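Local coordinates for protein urocanate hydratase (PDB 7NED) that hydrates thiourocanate in bacterial ergothioneine breakdown, as a urocanase-family enzyme with bound NAD+, at residues A57-R60 against T61-L65. Residues are numbered along the deposited sequence; the frame is centred on the assembly and turned at random.
Sequences AIVR and TLKEL
Thr61 donates two hydrogen bonds to Ala57 O: Thr61 N lies 2.9 Å from Ala57 O, and Thr61 OG1 lies 2.7 Å from Ala57 O. The two donors arrive from opposite faces of the carbonyl plane, each tilted about 30° from it. With chi1 at -58°, OG1 sits beside its own backbone N and faces back down the helix, where the bond to the preceding turn satisfies the hydroxyl of a buried residue. A valine in its place would probably leave Ala57 O with the amide alone and set a methyl against a carbonyl oxygen. The same i to i-4 hydrogen bonding continues from Leu62 N to Ile58 O (2.9 Å) and from Lys63 N to Val59 O (3.1 Å). Toward the C-terminal end the pattern slackens, and the bond from Glu64 N to Arg60 O is weak at 3.4 Å.

Side chains one turn apart run alongside each other. Ile58 CG2 meets Leu62 CD1 at 4.0 Å, an apolar pair suited to a buried face, while the extended Lys63 lays its CE tightly against Val59 CG1 (3.5 Å), its aliphatic length serving a partly exposed flank. Leu65 leaves the helical path, closing amphipathic helix 52-64 of the urocanase N-terminal domain. Ile543 of the second subunit packs on Thr61, which also touches mixed-sheet strands 69-74 and 77-83, while Ile58, Val59 and Leu62 pack on helix 17-31.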
# COMPACT_ATOMS: atom_id res chain seq x y z
N ALA A 57 -3.31 -19.14 16.68
CA ALA A 57 -3.09 -19.73 15.35
C ALA A 57 -1.78 -19.26 14.73
O ALA A 57 -1.10 -20.05 14.07
CB ALA A 57 -4.27 -19.41 14.42
N ILE A 58 -1.37 -18.01 14.97
CA ILE A 58 -0.03 -17.58 14.55
C ILE A 58 1.04 -18.42 15.25
O ILE A 58 1.99 -18.89 14.61
CB ILE A 58 0.16 -16.08 14.83
CG1 ILE A 58 -0.73 -15.23 13.91
CG2 ILE A 58 1.64 -15.67 14.71
CD1 ILE A 58 -0.78 -13.75 14.32
N VAL A 59 0.91 -18.61 16.57
CA VAL A 59 1.91 -19.39 17.29
C VAL A 59 1.98 -20.81 16.74
O VAL A 59 3.07 -21.32 16.45
CB VAL A 59 1.62 -19.36 18.80
CG1 VAL A 59 2.53 -20.36 19.54
CG2 VAL A 59 1.88 -17.96 19.33
N ARG A 60 0.82 -21.48 16.60
CA ARG A 60 0.82 -22.82 16.01
C ARG A 60 1.49 -22.83 14.64
O ARG A 60 2.32 -23.70 14.34
CB ARG A 60 -0.61 -23.36 15.89
CG ARG A 60 -1.24 -23.78 17.20
CD ARG A 60 -2.57 -24.52 16.97
NE ARG A 60 -3.56 -23.68 16.31
CZ ARG A 60 -4.42 -22.88 16.94
NH1 ARG A 60 -4.46 -22.82 18.28
NH2 ARG A 60 -5.28 -22.17 16.22
N THR A 61 1.11 -21.88 13.79
CA THR A 61 1.66 -21.87 12.44
C THR A 61 3.18 -21.71 12.44
O THR A 61 3.87 -22.39 11.69
CB THR A 61 1.03 -20.75 11.62
OG1 THR A 61 -0.39 -20.92 11.59
CG2 THR A 61 1.58 -20.79 10.18
N LEU A 62 3.71 -20.80 13.27
CA LEU A 62 5.15 -20.59 13.29
C LEU A 62 5.91 -21.82 13.75
O LEU A 62 7.04 -22.04 13.33
CB LEU A 62 5.53 -19.41 14.20
CG LEU A 62 5.36 -18.02 13.58
CD1 LEU A 62 5.48 -16.94 14.64
CD2 LEU A 62 6.40 -17.85 12.52
N LYS A 63 5.33 -22.59 14.67
CA LYS A 63 6.00 -23.78 15.16
C LYS A 63 6.15 -24.87 14.08
O LYS A 63 7.01 -25.64 14.16
CB LYS A 63 5.35 -24.34 16.40
CG LYS A 63 5.49 -23.45 17.61
CD LYS A 63 4.63 -23.94 18.76
CE LYS A 63 4.68 -23.06 19.97
NZ LYS A 63 3.71 -23.43 21.02
N GLU A 64 5.30 -24.86 13.06
CA GLU A 64 5.36 -25.83 11.99
C GLU A 64 5.82 -25.31 10.62
O GLU A 64 6.00 -26.05 9.73
CB GLU A 64 4.02 -26.53 11.85
CG GLU A 64 3.58 -27.26 13.11
CD GLU A 64 2.14 -27.63 13.06
OE1 GLU A 64 1.64 -27.88 11.97
OE2 GLU A 64 1.47 -27.60 14.10
N LEU A 65 6.01 -24.02 10.50
CA LEU A 65 6.41 -23.42 9.26
C LEU A 65 7.81 -23.82 8.78
O LEU A 65 8.72 -23.79 9.51
CB LEU A 65 6.36 -21.90 9.37
CG LEU A 65 6.43 -21.01 8.14
CD1 LEU A 65 5.13 -21.07 7.36
CD2 LEU A 65 6.71 -19.60 8.59